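Local coordinates for protein KLLA0A11308p (PDB 6AM0) that probably binds mRNA as a cytoplasmic Edc3-family protein, and is represented here by its N-terminal Sm-like domain with a bound peptide, at residues D[5-11]-D[57-63]; D[28-34]-D[45-51]. One frame throughout, in Å; residues are numbered along the deposited sequence.

Contact 1 (D[5-11]-D[57-63])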
ATOM      1  N   LYS D   5     -14.679  -6.573  11.122  1.00 96.98           N
ATOM      2  CA  LYS D   5     -16.018  -6.102  10.809  1.00101.17           C
ATOM      3  C   LYS D   5     -16.072  -4.582  10.850  1.00 93.81           C
ATOM      4  O   LYS D   5     -15.580  -3.952  11.791  1.00 92.24           O
ATOM      5  CB  LYS D   5     -17.000  -6.713  11.805  1.00 99.47           C
ATOM      6  CG  LYS D   5     -17.162  -8.207  11.579  1.00105.47           C
ATOM      7  CD  LYS D   5     -17.537  -8.947  12.851  1.00107.81           C
ATOM      8  CE  LYS D   5     -17.376 -10.449  12.665  1.00 98.30           C
ATOM      9  NZ  LYS D   5     -18.076 -11.227  13.719  1.00113.68           N
ATOM     10  N   GLY D   6     -16.663  -3.998   9.811  1.00 88.58           N
ATOM     11  CA  GLY D   6     -16.736  -2.565   9.644  1.00 89.08           C
ATOM     12  C   GLY D   6     -15.733  -2.001   8.660  1.00 92.46           C
ATOM     13  O   GLY D   6     -15.870  -0.838   8.261  1.00 94.81           O
ATOM     14  N   TYR D   7     -14.728  -2.781   8.270  1.00 92.37           N
ATOM     15  CA  TYR D   7     -13.757  -2.318   7.291  1.00 86.88           C
ATOM     16  C   TYR D   7     -14.395  -2.233   5.909  1.00 90.87           C
ATOM     17  O   TYR D   7     -15.181  -3.099   5.512  1.00 76.68           O
ATOM     18  CB  TYR D   7     -12.550  -3.258   7.265  1.00 78.82           C
ATOM     19  CG  TYR D   7     -11.563  -3.020   8.389  1.00 76.81           C
ATOM     20  CD1 TYR D   7     -11.955  -3.142   9.716  1.00 92.34           C
ATOM     21  CD2 TYR D   7     -10.241  -2.692   8.129  1.00 74.08           C
ATOM     22  CE1 TYR D   7     -11.064  -2.932  10.753  1.00 99.35           C
ATOM     23  CE2 TYR D   7      -9.340  -2.479   9.163  1.00 83.80           C
ATOM     24  CZ  TYR D   7      -9.758  -2.603  10.473  1.00 91.33           C
ATOM     25  OH  TYR D   7      -8.874  -2.396  11.508  1.00 85.89           O
ATOM     26  N   GLN D   8     -14.023  -1.196   5.162  1.00 93.81           N
ATOM     27  CA  GLN D   8     -14.501  -1.004   3.798  1.00 85.81           C
ATOM     28  C   GLN D   8     -13.652  -1.842   2.847  1.00 83.06           C
ATOM     29  O   GLN D   8     -12.424  -1.699   2.820  1.00 90.98           O
ATOM     30  CB  GLN D   8     -14.439   0.478   3.439  1.00 90.54           C
ATOM     31  CG  GLN D   8     -15.113   0.887   2.137  1.00100.99           C
ATOM     32  CD  GLN D   8     -16.576   0.489   2.058  1.00 97.90           C
ATOM     33  OE1 GLN D   8     -17.206   0.168   3.065  1.00 97.99           O
ATOM     34  NE2 GLN D   8     -17.132   0.535   0.855  1.00115.24           N
ATOM     35  N   ILE D   9     -14.294  -2.703   2.057  1.00 84.30           N
ATOM     36  CA  ILE D   9     -13.596  -3.743   1.307  1.00 83.30           C
ATOM     37  C   ILE D   9     -13.976  -3.652  -0.166  1.00 88.90           C
ATOM     38  O   ILE D   9     -15.123  -3.335  -0.505  1.00 89.61           O
ATOM     39  CB  ILE D   9     -13.916  -5.148   1.867  1.00 85.41           C
ATOM     40  CG1 ILE D   9     -13.589  -5.224   3.360  1.00 89.54           C
ATOM     41  CG2 ILE D   9     -13.163  -6.236   1.109  1.00 84.36           C
ATOM     42  CD1 ILE D   9     -12.159  -4.868   3.694  1.00101.93           C
ATOM     43  N   GLU D  10     -13.001  -3.927  -1.038  1.00 87.97           N
ATOM     44  CA  GLU D  10     -13.210  -4.019  -2.478  1.00 82.36           C
ATOM     45  C   GLU D  10     -12.503  -5.266  -2.991  1.00 88.15           C
ATOM     46  O   GLU D  10     -11.316  -5.465  -2.719  1.00 94.78           O
ATOM     47  CB  GLU D  10     -12.691  -2.765  -3.188  1.00 96.39           C
ATOM     48  CG  GLU D  10     -13.282  -2.523  -4.567  1.00105.11           C
ATOM     49  CD  GLU D  10     -13.066  -1.099  -5.044  1.00118.23           C
ATOM     50  OE1 GLU D  10     -12.504  -0.292  -4.272  1.00115.24           O
ATOM     51  OE2 GLU D  10     -13.462  -0.785  -6.188  1.00134.87           O
ATOM     52  N   ILE D  11     -13.236  -6.102  -3.729  1.00 81.76           N
ATOM     53  CA  ILE D  11     -12.771  -7.405  -4.184  1.00 88.71           C
ATOM     54  C   ILE D  11     -12.934  -7.473  -5.697  1.00 96.78           C
ATOM     55  O   ILE D  11     -13.667  -6.688  -6.299  1.00 96.78           O
ATOM     56  CB  ILE D  11     -13.517  -8.571  -3.487  1.00 95.12           C
ATOM     57  CG1 ILE D  11     -15.023  -8.534  -3.778  1.00 89.61           C
ATOM     58  CG2 ILE D  11     -13.283  -8.536  -1.986  1.00 89.64           C
ATOM     59  CD1 ILE D  11     -15.483  -9.495  -4.861  1.00100.62           C
ATOM     60  N   LEU D  57      -8.103  -8.894  -3.403  1.00 94.21           N
ATOM     61  CA  LEU D  57      -8.870  -8.148  -2.416  1.00 91.44           C
ATOM     62  C   LEU D  57      -8.018  -6.992  -1.908  1.00 98.86           C
ATOM     63  O   LEU D  57      -6.823  -7.167  -1.653  1.00104.76           O
ATOM     64  CB  LEU D  57      -9.303  -9.064  -1.259  1.00 91.09           C
ATOM     65  CG  LEU D  57      -9.930  -8.501   0.019  1.00 98.24           C
ATOM     66  CD1 LEU D  57     -10.938  -9.493   0.565  1.00110.41           C
ATOM     67  CD2 LEU D  57      -8.878  -8.200   1.079  1.00 96.20           C
ATOM     68  N   LYS D  58      -8.630  -5.821  -1.742  1.00 95.70           N
ATOM     69  CA  LYS D  58      -7.921  -4.688  -1.164  1.00 97.20           C
ATOM     70  C   LYS D  58      -8.914  -3.885  -0.328  1.00 95.48           C
ATOM     71  O   LYS D  58     -10.127  -3.950  -0.545  1.00 97.82           O
ATOM     72  CB  LYS D  58      -7.232  -3.858  -2.258  1.00106.72           C
ATOM     73  CG  LYS D  58      -5.961  -3.148  -1.798  1.00120.40           C
ATOM     74  CD  LYS D  58      -5.698  -1.850  -2.540  1.00132.11           C
ATOM     75  CE  LYS D  58      -4.573  -1.066  -1.878  1.00126.75           C
ATOM     76  NZ  LYS D  58      -4.189   0.128  -2.677  1.00 98.65           N
ATOM     77  N   VAL D  59      -8.389  -3.116   0.628  1.00 85.65           N
ATOM     78  CA  VAL D  59      -9.188  -2.445   1.649  1.00 85.36           C
ATOM     79  C   VAL D  59      -9.062  -0.934   1.484  1.00 95.60           C
ATOM     80  O   VAL D  59      -7.976  -0.416   1.202  1.00103.97           O
ATOM     81  CB  VAL D  59      -8.763  -2.884   3.069  1.00 89.36           C
ATOM     82  CG1 VAL D  59      -7.299  -2.606   3.291  1.00102.25           C
ATOM     83  CG2 VAL D  59      -9.587  -2.179   4.128  1.00 96.20           C
ATOM     84  N   LEU D  60     -10.185  -0.229   1.657  1.00 83.42           N
ATOM     85  CA  LEU D  60     -10.257   1.209   1.419  1.00 80.45           C
ATOM     86  C   LEU D  60     -10.367   2.028   2.698  1.00 93.14           C
ATOM     87  O   LEU D  60      -9.547   2.922   2.926  1.00 95.79           O
ATOM     88  CB  LEU D  60     -11.453   1.524   0.511  1.00 71.48           C
ATOM     89  CG  LEU D  60     -11.659   0.702  -0.759  1.00 76.33           C
ATOM     90  CD1 LEU D  60     -12.957   1.118  -1.435  1.00 97.63           C
ATOM     91  CD2 LEU D  60     -10.482   0.864  -1.703  1.00 93.27           C
ATOM     92  N   LYS D  61     -11.378   1.781   3.527  1.00 92.06           N
ATOM     93  CA  LYS D  61     -11.619   2.605   4.700  1.00 95.55           C
ATOM     94  C   LYS D  61     -11.641   1.755   5.965  1.00 91.64           C
ATOM     95  O   LYS D  61     -11.852   0.541   5.928  1.00 87.81           O
ATOM     96  CB  LYS D  61     -12.943   3.378   4.586  1.00 94.65           C
ATOM     97  CG  LYS D  61     -13.180   4.070   3.251  1.00105.76           C
ATOM     98  CD  LYS D  61     -12.876   5.559   3.329  1.00129.13           C
ATOM     99  CE  LYS D  61     -13.510   6.316   2.168  1.00129.38           C
ATOM    100  NZ  LYS D  61     -13.037   5.823   0.845  1.00132.81           N
ATOM    101  N   LEU D  62     -11.411   2.424   7.082  1.00 97.04           N
ATOM    102  CA  LEU D  62     -11.562   1.866   8.418  1.00 90.21           C
ATOM    103  C   LEU D  62     -12.999   2.042   8.883  1.00 99.96           C
ATOM    104  O   LEU D  62     -13.768   2.808   8.299  1.00105.38           O
ATOM    105  CB  LEU D  62     -10.583   2.550   9.370  1.00 92.87           C
ATOM    106  CG  LEU D  62      -9.202   1.916   9.561  1.00 93.72           C
ATOM    107  CD1 LEU D  62      -8.528   1.627   8.232  1.00 95.35           C
ATOM    108  CD2 LEU D  62      -8.318   2.810  10.421  1.00 88.93           C
ATOM    109  N   PRO D  63     -13.415   1.331   9.927  1.00 96.98           N
ATOM    110  CA  PRO D  63     -14.776   1.516  10.437  1.00 99.53           C
ATOM    111  C   PRO D  63     -14.913   2.873  11.099  1.00100.52           C
ATOM    112  O   PRO D  63     -13.963   3.356  11.734  1.00103.94           O
ATOM    113  CB  PRO D  63     -14.928   0.378  11.458  1.00104.82           C
ATOM    114  CG  PRO D  63     -13.530   0.053  11.862  1.00 95.40           C
ATOM    115  CD  PRO D  63     -12.731   0.216  10.606  1.00 96.07           C
TER

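Contact 2 (D[28-34]-D[45-51])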
ATOM      1  N   PRO D  28     -12.244 -18.598   6.922  1.00 77.21           N
ATOM      2  CA  PRO D  28     -11.349 -19.090   5.863  1.00 74.07           C
ATOM      3  C   PRO D  28     -12.012 -19.480   4.549  1.00 76.18           C
ATOM      4  O   PRO D  28     -11.339 -19.512   3.513  1.00 79.95           O
ATOM      5  CB  PRO D  28     -10.691 -20.306   6.523  1.00 69.53           C
ATOM      6  CG  PRO D  28     -10.603 -19.904   7.950  1.00 86.69           C
ATOM      7  CD  PRO D  28     -11.891 -19.175   8.233  1.00 74.08           C
ATOM      8  N   LYS D  29     -13.306 -19.788   4.558  1.00 81.15           N
ATOM      9  CA  LYS D  29     -13.958 -20.282   3.353  1.00 84.56           C
ATOM     10  C   LYS D  29     -14.901 -19.281   2.700  1.00 80.22           C
ATOM     11  O   LYS D  29     -15.100 -19.344   1.485  1.00 82.41           O
ATOM     12  CB  LYS D  29     -14.724 -21.579   3.662  1.00 89.47           C
ATOM     13  CG  LYS D  29     -15.438 -22.193   2.470  1.00 92.51           C
ATOM     14  CD  LYS D  29     -15.854 -23.629   2.738  1.00 90.64           C
ATOM     15  CE  LYS D  29     -16.416 -24.267   1.477  1.00 97.16           C
ATOM     16  NZ  LYS D  29     -16.653 -25.729   1.636  1.00 91.20           N
ATOM     17  N   SER D  30     -15.477 -18.351   3.460  1.00 80.46           N
ATOM     18  CA  SER D  30     -16.506 -17.471   2.927  1.00 70.06           C
ATOM     19  C   SER D  30     -16.318 -16.060   3.470  1.00 77.79           C
ATOM     20  O   SER D  30     -15.716 -15.848   4.525  1.00 76.91           O
ATOM     21  CB  SER D  30     -17.915 -17.987   3.250  1.00 84.74           C
ATOM     22  OG  SER D  30     -18.902 -17.014   2.952  1.00 90.75           O
ATOM     23  N   LEU D  31     -16.856 -15.098   2.723  1.00 77.29           N
ATOM     24  CA  LEU D  31     -16.787 -13.678   3.039  1.00 75.65           C
ATOM     25  C   LEU D  31     -18.157 -13.057   2.811  1.00 75.62           C
ATOM     26  O   LEU D  31     -18.760 -13.258   1.752  1.00 74.91           O
ATOM     27  CB  LEU D  31     -15.736 -12.983   2.166  1.00 88.72           C
ATOM     28  CG  LEU D  31     -15.826 -11.470   1.951  1.00 82.38           C
ATOM     29  CD1 LEU D  31     -15.417 -10.696   3.192  1.00 71.06           C
ATOM     30  CD2 LEU D  31     -14.980 -11.065   0.759  1.00 79.75           C
ATOM     31  N   THR D  32     -18.643 -12.308   3.800  1.00 72.12           N
ATOM     32  CA  THR D  32     -19.954 -11.673   3.738  1.00 84.25           C
ATOM     33  C   THR D  32     -19.804 -10.158   3.794  1.00 83.46           C
ATOM     34  O   THR D  32     -19.033  -9.631   4.599  1.00 76.65           O
ATOM     35  CB  THR D  32     -20.857 -12.147   4.887  1.00 82.16           C
ATOM     36  OG1 THR D  32     -20.975 -13.575   4.846  1.00 94.40           O
ATOM     37  CG2 THR D  32     -22.243 -11.522   4.780  1.00 70.63           C
ATOM     38  N   LEU D  33     -20.557  -9.469   2.939  1.00 77.52           N
ATOM     39  CA  LEU D  33     -20.559  -8.017   2.838  1.00 79.71           C
ATOM     40  C   LEU D  33     -21.983  -7.499   2.965  1.00 80.55           C
ATOM     41  O   LEU D  33     -22.953  -8.214   2.706  1.00 89.15           O
ATOM     42  CB  LEU D  33     -19.968  -7.541   1.504  1.00 82.91           C
ATOM     43  CG  LEU D  33     -18.531  -7.929   1.168  1.00 85.58           C
ATOM     44  CD1 LEU D  33     -18.251  -7.657  -0.303  1.00 73.17           C
ATOM     45  CD2 LEU D  33     -17.551  -7.181   2.058  1.00 73.91           C
ATOM     46  N   THR D  34     -22.099  -6.238   3.369  1.00 73.47           N
ATOM     47  CA  THR D  34     -23.363  -5.524   3.367  1.00 82.17           C
ATOM     48  C   THR D  34     -23.254  -4.287   2.484  1.00 84.21           C
ATOM     49  O   THR D  34     -22.163  -3.727   2.301  1.00 89.27           O
ATOM     50  CB  THR D  34     -23.800  -5.122   4.786  1.00 82.72           C
ATOM     51  OG1 THR D  34     -22.745  -4.403   5.431  1.00 78.15           O
ATOM     52  CG2 THR D  34     -24.154  -6.352   5.607  1.00 95.78           C
ATOM     53  N   PRO D  45     -28.165  -5.563  -0.343  1.00 72.58           N
ATOM     54  CA  PRO D  45     -27.975  -5.322   1.095  1.00 61.91           C
ATOM     55  C   PRO D  45     -27.077  -6.344   1.766  1.00 69.95           C
ATOM     56  O   PRO D  45     -26.365  -5.990   2.712  1.00 71.54           O
ATOM     57  CB  PRO D  45     -29.404  -5.377   1.654  1.00 48.33           C
ATOM     58  CG  PRO D  45     -30.290  -5.136   0.468  1.00 62.64           C
ATOM     59  CD  PRO D  45     -29.580  -5.787  -0.678  1.00 65.22           C
ATOM     60  N   VAL D  46     -27.089  -7.599   1.317  1.00 78.27           N
ATOM     61  CA  VAL D  46     -26.219  -8.644   1.850  1.00 66.76           C
ATOM     62  C   VAL D  46     -25.669  -9.450   0.680  1.00 68.22           C
ATOM     63  O   VAL D  46     -26.426  -9.864  -0.203  1.00 70.08           O
ATOM     64  CB  VAL D  46     -26.956  -9.569   2.840  1.00 59.34           C
ATOM     65  CG1 VAL D  46     -26.055 -10.715   3.270  1.00 77.35           C
ATOM     66  CG2 VAL D  46     -27.422  -8.793   4.055  1.00 49.66           C
ATOM     67  N   PHE D  47     -24.355  -9.677   0.676  1.00 67.37           N
ATOM     68  CA  PHE D  47     -23.671 -10.390  -0.398  1.00 69.04           C
ATOM     69  C   PHE D  47     -22.713 -11.411   0.198  1.00 70.57           C
ATOM     70  O   PHE D  47     -21.799 -11.042   0.939  1.00 69.44           O
ATOM     71  CB  PHE D  47     -22.920  -9.403  -1.294  1.00 72.62           C
ATOM     72  CG  PHE D  47     -22.090 -10.053  -2.358  1.00 69.80           C
ATOM     73  CD1 PHE D  47     -22.684 -10.628  -3.465  1.00 69.35           C
ATOM     74  CD2 PHE D  47     -20.709 -10.058  -2.265  1.00 68.91           C
ATOM     75  CE1 PHE D  47     -21.915 -11.220  -4.446  1.00 63.48           C
ATOM     76  CE2 PHE D  47     -19.936 -10.642  -3.246  1.00 79.36           C
ATOM     77  CZ  PHE D  47     -20.540 -11.223  -4.338  1.00 71.82           C
ATOM     78  N   LYS D  48     -22.903 -12.684  -0.143  1.00 69.27           N
ATOM     79  CA  LYS D  48     -22.075 -13.775   0.363  1.00 64.73           C
ATOM     80  C   LYS D  48     -21.280 -14.382  -0.787  1.00 70.07           C
ATOM     81  O   LYS D  48     -21.856 -14.755  -1.816  1.00 73.85           O
ATOM     82  CB  LYS D  48     -22.933 -14.834   1.064  1.00 70.52           C
ATOM     83  CG  LYS D  48     -23.624 -14.311   2.324  1.00 71.96           C
ATOM     84  CD  LYS D  48     -24.096 -15.429   3.245  1.00 86.30           C
ATOM     85  CE  LYS D  48     -25.494 -15.910   2.892  1.00103.32           C
ATOM     86  NZ  LYS D  48     -25.982 -16.935   3.861  1.00 83.74           N
ATOM     87  N   ILE D  49     -19.965 -14.508  -0.596  1.00 69.05           N
ATOM     88  CA  ILE D  49     -19.043 -14.935  -1.643  1.00 70.04           C
ATOM     89  C   ILE D  49     -18.057 -15.942  -1.064  1.00 73.68           C
ATOM     90  O   ILE D  49     -17.747 -15.919   0.129  1.00 78.35           O
ATOM     91  CB  ILE D  49     -18.299 -13.719  -2.254  1.00 74.78           C
ATOM     92  CG1 ILE D  49     -17.390 -14.131  -3.416  1.00 77.95           C
ATOM     93  CG2 ILE D  49     -17.487 -13.000  -1.189  1.00 72.89           C
ATOM     94  CD1 ILE D  49     -18.120 -14.677  -4.610  1.00 80.34           C
ATOM     95  N   LYS D  50     -17.561 -16.833  -1.918  1.00 74.24           N
ATOM     96  CA  LYS D  50     -16.626 -17.866  -1.499  1.00 87.06           C
ATOM     97  C   LYS D  50     -15.215 -17.501  -1.938  1.00 90.65           C
ATOM     98  O   LYS D  50     -15.015 -16.924  -3.012  1.00102.26           O
ATOM     99  CB  LYS D  50     -17.018 -19.221  -2.089  1.00 96.89           C
ATOM    100  CG  LYS D  50     -18.517 -19.391  -2.266  1.00 98.55           C
ATOM    101  CD  LYS D  50     -18.857 -20.703  -2.958  1.00114.84           C
ATOM    102  CE  LYS D  50     -18.673 -21.887  -2.023  1.00109.82           C
ATOM    103  NZ  LYS D  50     -19.451 -21.733  -0.762  1.00 99.71           N
ATOM    104  N   ALA D  51     -14.235 -17.856  -1.103  1.00 82.71           N
ATOM    105  CA  ALA D  51     -12.840 -17.550  -1.400  1.00 78.73           C
ATOM    106  C   ALA D  51     -12.361 -18.187  -2.699  1.00 95.67           C
ATOM    107  O   ALA D  51     -11.329 -17.770  -3.235  1.00100.33           O
ATOM    108  CB  ALA D  51     -11.952 -17.998  -0.238  1.00 81.26           C
TER

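Contact 1 (D[5-11]-D[57-63])
Glu10 and Lys58 face each other as a hydrogen-bonded antiparallel pair where strand 57-59 runs along strand 8-11, the axes inclined at 154°; the pairing sets the last strand of the Sm fold beside the first in its curved antiparallel sheet. Four backbone hydrogen bonds hold the pair. Glu10 and Lys58 exchange two, Glu10 N to Lys58 O and Lys58 N to Glu10 O, each 2.9 Å long and approaching nearly head-on to the carbonyl. Further on, Leu60 N donates to Gln8 O while Gln8 N donates to Lys61 O at 2.9 Å, the latter from above the carbonyl plane. Two residues, Leu60 and Lys61, thus stand opposite the single Gln8: a classic beta bulge, after which the chain runs on to Pro63 beside Gly6.

Apolar contacts fill the buried face. Ile11 CG2 leans on Leu57 CD1 at 3.6 Å, and Ile9 CG2 reaches the same methyl. Ile9 turns its other branch the opposite way along the strand, CD1 meeting Val59 CG2 at 3.7 Å. Across the bulge on the other face, Gln8 and Lys61 run side by side, CB against CB, before the glutamine chain bends at chi2 (56°) and its end leads away from 57-63; the side chain also packs on Thr20 and Thr22 of strand 18-26. Glu10, extended, lays its carboxylate end against the methyls of Leu60.

The aromatic contact lies at the loop end. Tyr7 is edged by Val59 CG2, near the ring plane, whereas one ring face receives a CH-pi contact from Pro63: its CD sits 3.9 Å from the Tyr7 ring centroid, offset toward the CD1-CE1 rim.

Contact 2 (D[28-34]-D[45-51])
Leu33 and Phe47 lie side by side and point the same way, the CD1 methyl of Leu33 set at the edge of the Phe47 ring, 4.0 Å from its CD2. One pair along, Leu31 and Ile49 lie side by side in the same way on the same face: with CG1 of Ile49 anti to the backbone N (chi1 -176°), its CG2 falls between the backbone N and the carbonyl carbon, and from there touches Leu31 CD2 at 3.7 Å. Both pairs are hydrogen-bonded pairs of antiparallel strands; Leu31 N, for example, gives a 2.9 Å bond to Ile49 O. Leu54 packs on both Leu31 and Ile49.

The other face carries Ser30, Thr32 and Thr34 against Lys50, Lys48 and Val46. Thr32 holds OG1 beside its backbone N (chi1 -57°), where the CG-CD part of Lys48 runs alongside, its CG 3.7 Å from OG1 and 4.0 Å from Thr32 CG2. Putting an alanine here would remove both branches and would probably leave the Lys48 chain without its flank, freer to swing from the bound peptide. Lys48 NZ makes a weak hydrogen bond to that peptide's backbone, and Ser30 OG hydrogen-bonds to it as well. At the far end Ala51 N donates to Lys29 O at 3.1 Å.

Such antiparallel pairing, with the chain turning corners at Thr34 and Pro45, is typical of the strongly bent strands of an Sm fold; one face packs its leucines inward and the other meets the peptide.

How the contacts relate
Contact 2 is nested in the chain loop that contact 1 closes, and strand 56-59 follows strand 43-50 directly. Their centres are 13 Å apart, on opposite sides of the chain's centre, yet both belong to one curled antiparallel sheet, with strand 18-26 pairing with strand 8-12 of the first and strand 30-33 of the second. The apolar faces meet inside the curl: Ile11 CG2 packs on Leu31 CD2 at 4.1 Å, and Ile9 CB lies 4.2 Å from Leu33 CD2. Contact 2 meets the bound peptide and, at Ala51, another protein; contact 1 is touched by another protein at Tyr7, Val59 and Leu62 and, at Glu10 and Lys58, by a second copy of this protein.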